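Local atomic coordinates of blood group a-and b-cleaving endo-beta-galactosidase (Streptococcus pneumoniae, PDB entry 2YGL), a protein that probably degrades blood group A and B antigens as a family 98 glycoside hydrolase, with tandem CBM51 modules that are thought to bind carbohydrate. Residues G189-L192 / S193-E196; T210-K213 / D214-F217; K306-K309 / Y310-A314. All coordinates share one frame; numbering follows the deposited sequence.

Contact 1. Residues G189-L192 / S193-E196; sequences GVYL and SDLE
Where strand 189-191 runs into a short 3-10 turn, Y191 and L192 present their carbonyls to the backbone three residues on. D194 N donates to Y191 O at 3.0 Å, and L195 N to L192 O at 2.9 Å, two successive bonds that wind the chain tightly. Leucine suits the inner side of this turn: L192 is buried, its hydrocarbon side chain packed inward on L243 and F350.

Nearer the surface the contact is looser. L195 CD2 meets V190 CG1 at 3.7 Å, a small apolar patch in which the two branched side chains cross at about a right angle. D194 lies alongside Y191, pointing the same way, with OD2 beside the ring edge, 3.9 Å from CD2, and the carboxylate nearly perpendicular to the ring. A water links D194 OD2 to Y191 N, while D194 OD1 forms a salt bridge with K241. At the far end of the turn, a second water donates to both L192 O and L195 O.

Backbone bonds from V190 to F350 and from L192 to A348 fix this stretch to strand 343-352; S193 touches strand 242-244, and Y191 OH reaches L182 O in helix 179-184.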
loop_
_atom_site.group_PDB
_atom_site.type_symbol
_atom_site.label_atom_id
_atom_site.label_comp_id
_atom_site.label_asym_id
_atom_site.label_seq_id
_atom_site.Cartn_x
_atom_site.Cartn_y
_atom_site.Cartn_z
ATOM N N GLY A 189 1.126 7.189 -13.533
ATOM C CA GLY A 189 1.211 8.616 -13.239
ATOM C C GLY A 189 1.450 9.416 -14.503
ATOM O O GLY A 189 2.312 9.068 -15.312
ATOM N N VAL A 190 0.673 10.480 -14.683
ATOM C CA VAL A 190 0.860 11.392 -15.805
ATOM C C VAL A 190 1.220 12.771 -15.254
ATOM O O VAL A 190 0.449 13.363 -14.490
ATOM C CB VAL A 190 -0.399 11.460 -16.705
ATOM C CG1 VAL A 190 -0.289 12.586 -17.729
ATOM C CG2 VAL A 190 -0.623 10.127 -17.413
ATOM N N TYR A 191 2.403 13.261 -15.629
ATOM C CA TYR A 191 2.871 14.579 -15.203
ATOM C C TYR A 191 2.009 15.686 -15.796
ATOM O O TYR A 191 1.693 15.669 -16.989
ATOM C CB TYR A 191 4.336 14.796 -15.597
ATOM C CG TYR A 191 5.301 13.875 -14.900
ATOM C CD1 TYR A 191 5.611 14.055 -13.554
ATOM C CD2 TYR A 191 5.906 12.821 -15.584
ATOM C CE1 TYR A 191 6.497 13.210 -12.903
ATOM C CE2 TYR A 191 6.797 11.969 -14.944
ATOM C CZ TYR A 191 7.086 12.170 -13.604
ATOM O OH TYR A 191 7.964 11.338 -12.958
ATOM N N LEU A 192 1.635 16.645 -14.955
ATOM C CA LEU A 192 0.809 17.774 -15.390
ATOM C C LEU A 192 1.469 18.576 -16.510
ATOM O O LEU A 192 0.795 19.003 -17.451
ATOM C CB LEU A 192 0.444 18.675 -14.208
ATOM C CG LEU A 192 -0.844 18.328 -13.454
ATOM C CD1 LEU A 192 -0.749 17.000 -12.703
ATOM C CD2 LEU A 192 -1.198 19.444 -12.493
ATOM N N SER A 193 2.787 18.743 -16.418
ATOM C CA SER A 193 3.567 19.451 -17.439
ATOM C C SER A 193 3.601 18.739 -18.800
ATOM O O SER A 193 4.079 19.302 -19.785
ATOM C CB SER A 193 4.991 19.711 -16.941
ATOM O OG SER A 193 5.649 18.498 -16.617
ATOM N N ASP A 194 3.097 17.508 -18.850
ATOM C CA ASP A 194 2.951 16.788 -20.114
ATOM C C ASP A 194 1.546 16.949 -20.701
ATOM O O ASP A 194 1.221 16.344 -21.723
ATOM C CB ASP A 194 3.291 15.305 -19.934
ATOM C CG ASP A 194 4.774 15.061 -19.729
ATOM O OD1 ASP A 194 5.587 15.960 -20.048
ATOM O OD2 ASP A 194 5.128 13.963 -19.251
ATOM N N LEU A 195 0.729 17.781 -20.057
ATOM C CA LEU A 195 -0.655 18.003 -20.474
ATOM C C LEU A 195 -0.911 19.447 -20.907
ATOM O O LEU A 195 -0.154 20.357 -20.559
ATOM C CB LEU A 195 -1.615 17.631 -19.339
ATOM C CG LEU A 195 -1.559 16.217 -18.750
ATOM C CD1 LEU A 195 -2.371 16.160 -17.462
ATOM C CD2 LEU A 195 -2.053 15.180 -19.746
ATOM N N GLU A 196 -1.977 19.644 -21.676
ATOM C CA GLU A 196 -2.435 20.986 -22.028
ATOM C C GLU A 196 -3.436 21.467 -20.989
ATOM O O GLU A 196 -4.426 20.787 -20.714
ATOM C CB GLU A 196 -3.090 21.003 -23.416
ATOM C CG GLU A 196 -2.138 20.710 -24.571
ATOM C CD GLU A 196 -1.066 21.768 -24.731
ATOM O OE1 GLU A 196 -1.369 22.839 -25.295
ATOM O OE2 GLU A 196 0.084 21.525 -24.299
HETATM O O HOH W 1 3.408 12.054 -18.367
HETATM O O HOH W 2 0.403 21.501 -17.970
#

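Contact 2. Residues T210-K213 / D214-F217; sequences TVQK and DKPF
F217 brings the CD2-CE2 part of its ring up to the backbone of T210 and V211, with CE2 3.3 Å from T210 O and CD2 4.0 Å from V211 CA. The ring meets this carbonyl obliquely. Its first torsion places CG anti to the backbone N (chi1 -174°), which swings the ring back along the chain to the start of 210-213. An aromatic suits this buried spot because it fills the site between that backbone, H202, V246 and E342.

Next along the hairpin-like bend, Q212 offers its methylenes to the returning chain. CB lies 3.4 Å from K215 O, and a chi1 of -68° sets CG beside its own backbone N, 3.5 Å from F217 O. K215 behaves differently: its extended aliphatic stem runs past K213 O, with CG at 3.5 Å, and carries NZ on to N225 OD1. Lysine fits because the same side chain supplies an apolar stem and a polar end.

At the bend D214 takes a positive phi (64°), a left-handed conformation that asparagine, aspartate and glycine tolerate more readily than most residues. Its carboxylate is gripped by S193, G242 N and K241. P216 stands at the N-cap position, just before helix 217-221.

The contact between the segments is thus one of carbon atoms against carbonyl oxygens, without a hydrogen bond between them. The polar fastening comes from outside: N221 ND2 donates to both T210 O and F217 O, and Q212 bonds through its backbone to G244. This is consistent with a bend held in shape partly by its surroundings.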
loop_
_atom_site.group_PDB
_atom_site.type_symbol
_atom_site.label_atom_id
_atom_site.label_comp_id
_atom_site.label_asym_id
_atom_site.label_seq_id
_atom_site.Cartn_x
_atom_site.Cartn_y
_atom_site.Cartn_z
ATOM N N THR A 210 4.439 33.206 -19.797
ATOM C CA THR A 210 3.516 32.101 -19.546
ATOM C C THR A 210 3.994 31.209 -18.398
ATOM O O THR A 210 5.194 31.127 -18.114
ATOM C CB THR A 210 3.306 31.225 -20.809
ATOM O OG1 THR A 210 4.576 30.787 -21.305
ATOM C CG2 THR A 210 2.582 31.997 -21.908
ATOM N N VAL A 211 3.039 30.558 -17.738
ATOM C CA VAL A 211 3.322 29.507 -16.760
ATOM C C VAL A 211 4.276 28.502 -17.410
ATOM O O VAL A 211 4.100 28.133 -18.572
ATOM C CB VAL A 211 2.006 28.841 -16.259
ATOM C CG1 VAL A 211 2.275 27.553 -15.481
ATOM C CG2 VAL A 211 1.210 29.826 -15.393
ATOM N N GLN A 212 5.300 28.098 -16.670
ATOM C CA GLN A 212 6.383 27.301 -17.234
ATOM C C GLN A 212 6.262 25.817 -16.912
ATOM O O GLN A 212 5.856 25.443 -15.808
ATOM C CB GLN A 212 7.741 27.840 -16.771
ATOM C CG GLN A 212 8.098 29.214 -17.348
ATOM C CD GLN A 212 8.264 29.206 -18.864
ATOM O OE1 GLN A 212 7.439 29.757 -19.592
ATOM N NE2 GLN A 212 9.327 28.571 -19.340
ATOM N N LYS A 213 6.616 24.985 -17.889
ATOM C CA LYS A 213 6.628 23.532 -17.715
ATOM C C LYS A 213 8.045 23.032 -17.444
ATOM O O LYS A 213 8.964 23.303 -18.219
ATOM C CB LYS A 213 6.024 22.831 -18.938
ATOM C CG LYS A 213 4.511 23.033 -19.086
ATOM C CD LYS A 213 3.997 22.533 -20.438
ATOM C CE LYS A 213 2.476 22.619 -20.501
ATOM N NZ LYS A 213 1.913 22.117 -21.788
ATOM N N ASP A 214 8.202 22.321 -16.326
ATOM C CA ASP A 214 9.474 21.727 -15.891
ATOM C C ASP A 214 10.572 22.759 -15.582
ATOM O O ASP A 214 11.760 22.421 -15.519
ATOM C CB ASP A 214 9.953 20.663 -16.897
ATOM C CG ASP A 214 8.909 19.576 -17.141
ATOM O OD1 ASP A 214 8.122 19.275 -16.223
ATOM O OD2 ASP A 214 8.871 19.021 -18.253
ATOM N N LYS A 215 10.156 24.010 -15.372
ATOM C CA LYS A 215 11.057 25.130 -15.086
ATOM C C LYS A 215 10.374 26.108 -14.129
ATOM O O LYS A 215 9.144 26.211 -14.130
ATOM C CB LYS A 215 11.410 25.897 -16.369
ATOM C CG LYS A 215 11.903 25.063 -17.536
ATOM C CD LYS A 215 11.817 25.854 -18.824
ATOM C CE LYS A 215 11.917 24.943 -20.029
ATOM N NZ LYS A 215 11.834 25.719 -21.297
ATOM N N PRO A 216 11.165 26.840 -13.318
ATOM C CA PRO A 216 10.581 27.959 -12.573
ATOM C C PRO A 216 10.160 29.075 -13.529
ATOM O O PRO A 216 10.700 29.174 -14.633
ATOM C CB PRO A 216 11.725 28.421 -11.660
ATOM C CG PRO A 216 12.970 27.887 -12.289
ATOM C CD PRO A 216 12.574 26.606 -12.951
ATOM N N PHE A 217 9.201 29.896 -13.105
ATOM C CA PHE A 217 8.581 30.896 -13.974
ATOM C C PHE A 217 9.562 31.888 -14.616
ATOM O O PHE A 217 9.639 31.978 -15.845
ATOM C CB PHE A 217 7.475 31.649 -13.216
ATOM C CG PHE A 217 6.690 32.603 -14.071
ATOM C CD1 PHE A 217 7.108 33.921 -14.231
ATOM C CD2 PHE A 217 5.528 32.184 -14.717
ATOM C CE1 PHE A 217 6.380 34.812 -15.014
ATOM C CE2 PHE A 217 4.791 33.071 -15.509
ATOM C CZ PHE A 217 5.219 34.386 -15.656
#

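Contact 3. Residues K306-K309 / Y310-A314; sequences KGIK and YDTSA
T312 has OG1 beside its own backbone N and anti to the carbonyl carbon (chi1 -53°), a torsion that aims the hydroxyl oxygen back at K309 while CG2 turns to I308. K309 N donates to T312 OG1 at 2.8 Å, in a nearly straight bond (168° at the hydrogen). In the reverse sense T312 N donates to K309 O at 3.0 Å, so main chain and side chain lock the same two residues together. Threonine suits the position by doing two jobs: its oxygen accepts the amide, and its methyl CG2 rests 3.8 Å from I308 CG2, the two side chains crossing at about a right angle.

I308 is buried against I271 of strand 262-271. Towards solvent, D311 OD2 comes 3.8 Å from K309 CB, but the extended lysine carries NZ to S280 O. A water holds K309 O and T312 O, donating to both. Y310, at the second position of the turn, stacks its ring on H277 and sends OH to R273 O.

The backbone forms a type I beta turn from K309 to T312, closed by T312 N to K309 O and reinforced by the threonine hydroxyl, in a surface loop that leads into strand 315-320 of the beta-sandwich module.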
loop_
_atom_site.group_PDB
_atom_site.type_symbol
_atom_site.label_atom_id
_atom_site.label_comp_id
_atom_site.label_asym_id
_atom_site.label_seq_id
_atom_site.Cartn_x
_atom_site.Cartn_y
_atom_site.Cartn_z
ATOM N N LYS A 306 -0.423 30.617 8.705
ATOM C CA LYS A 306 0.109 31.966 8.517
ATOM C C LYS A 306 0.945 32.061 7.237
ATOM O O LYS A 306 1.724 33.002 7.062
ATOM C CB LYS A 306 0.944 32.392 9.729
ATOM C CG LYS A 306 0.160 32.540 11.026
ATOM C CD LYS A 306 1.106 32.710 12.209
ATOM C CE LYS A 306 0.376 32.622 13.537
ATOM N NZ LYS A 306 -0.335 33.883 13.873
ATOM N N GLY A 307 0.776 31.082 6.350
ATOM C CA GLY A 307 1.492 31.055 5.075
ATOM C C GLY A 307 2.890 30.470 5.171
ATOM O O GLY A 307 3.295 29.973 6.225
ATOM N N ILE A 308 3.622 30.528 4.060
ATOM C CA ILE A 308 4.981 29.990 3.986
ATOM C C ILE A 308 5.982 31.061 3.546
ATOM O O ILE A 308 5.599 32.099 2.998
ATOM C CB ILE A 308 5.083 28.758 3.031
ATOM C CG1 ILE A 308 4.766 29.155 1.582
ATOM C CG2 ILE A 308 4.186 27.607 3.522
ATOM C CD1 ILE A 308 5.203 28.142 0.537
ATOM N N LYS A 309 7.264 30.794 3.785
ATOM C CA LYS A 309 8.335 31.690 3.356
ATOM C C LYS A 309 9.342 30.963 2.466
ATOM O O LYS A 309 9.245 29.748 2.265
ATOM C CB LYS A 309 9.035 32.324 4.566
ATOM C CG LYS A 309 8.180 33.345 5.316
ATOM C CD LYS A 309 8.912 33.907 6.531
ATOM C CE LYS A 309 7.962 34.701 7.413
ATOM N NZ LYS A 309 8.617 35.176 8.666
ATOM N N TYR A 310 10.298 31.716 1.928
ATOM C CA TYR A 310 11.368 31.171 1.093
ATOM C C TYR A 310 12.102 30.018 1.779
ATOM O O TYR A 310 12.444 29.027 1.135
ATOM C CB TYR A 310 12.350 32.282 0.710
ATOM C CG TYR A 310 13.541 31.827 -0.105
ATOM C CD1 TYR A 310 13.447 31.681 -1.488
ATOM C CD2 TYR A 310 14.767 31.555 0.508
ATOM C CE1 TYR A 310 14.540 31.268 -2.241
ATOM C CE2 TYR A 310 15.865 31.139 -0.236
ATOM C CZ TYR A 310 15.745 30.999 -1.609
ATOM O OH TYR A 310 16.829 30.594 -2.352
ATOM N N ASP A 311 12.324 30.154 3.085
ATOM C CA ASP A 311 13.054 29.156 3.866
ATOM C C ASP A 311 12.193 27.964 4.300
ATOM O O ASP A 311 12.716 26.981 4.826
ATOM C CB ASP A 311 13.718 29.815 5.083
ATOM C CG ASP A 311 12.724 30.160 6.181
ATOM O OD1 ASP A 311 12.363 29.256 6.966
ATOM O OD2 ASP A 311 12.313 31.335 6.271
ATOM N N THR A 312 10.881 28.057 4.090
ATOM C CA THR A 312 9.965 26.972 4.447
ATOM C C THR A 312 10.208 25.753 3.556
ATOM O O THR A 312 10.229 25.868 2.324
ATOM C CB THR A 312 8.481 27.410 4.349
ATOM O OG1 THR A 312 8.277 28.602 5.116
ATOM C CG2 THR A 312 7.547 26.316 4.867
ATOM N N SER A 313 10.414 24.597 4.188
ATOM C CA SER A 313 10.530 23.326 3.471
ATOM C C SER A 313 9.273 23.071 2.651
ATOM O O SER A 313 8.158 23.270 3.137
ATOM C CB SER A 313 10.766 22.163 4.440
ATOM O OG SER A 313 12.130 22.075 4.820
ATOM N N ALA A 314 9.463 22.648 1.404
ATOM C CA ALA A 314 8.353 22.343 0.507
ATOM C C ALA A 314 7.498 21.223 1.091
ATOM O O ALA A 314 8.032 20.246 1.621
ATOM C CB ALA A 314 8.873 21.959 -0.877
HETATM O O HOH W 3 6.102 28.964 7.640
HETATM O O HOH W 4 9.103 27.410 0.198
#

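All three contacts lie in the second of the two tandem modules, whereas the calcium ligands V102, A152, H155 and D159 belong to the first, so none of them builds the metal site. Contacts 1 and 2 form a pair, with centres 13 Å apart. S193 OG and D214 OD1 are 2.6 Å apart, a probable hydrogen bond, and K213 NZ probably donates to L195 O at 3.0 Å. K241 ties them further by bridging D194 of one and D214 of the other. Contact 3 stands apart: its nearest atoms are about 10 Å from contact 2 and about 15 Å from contact 1.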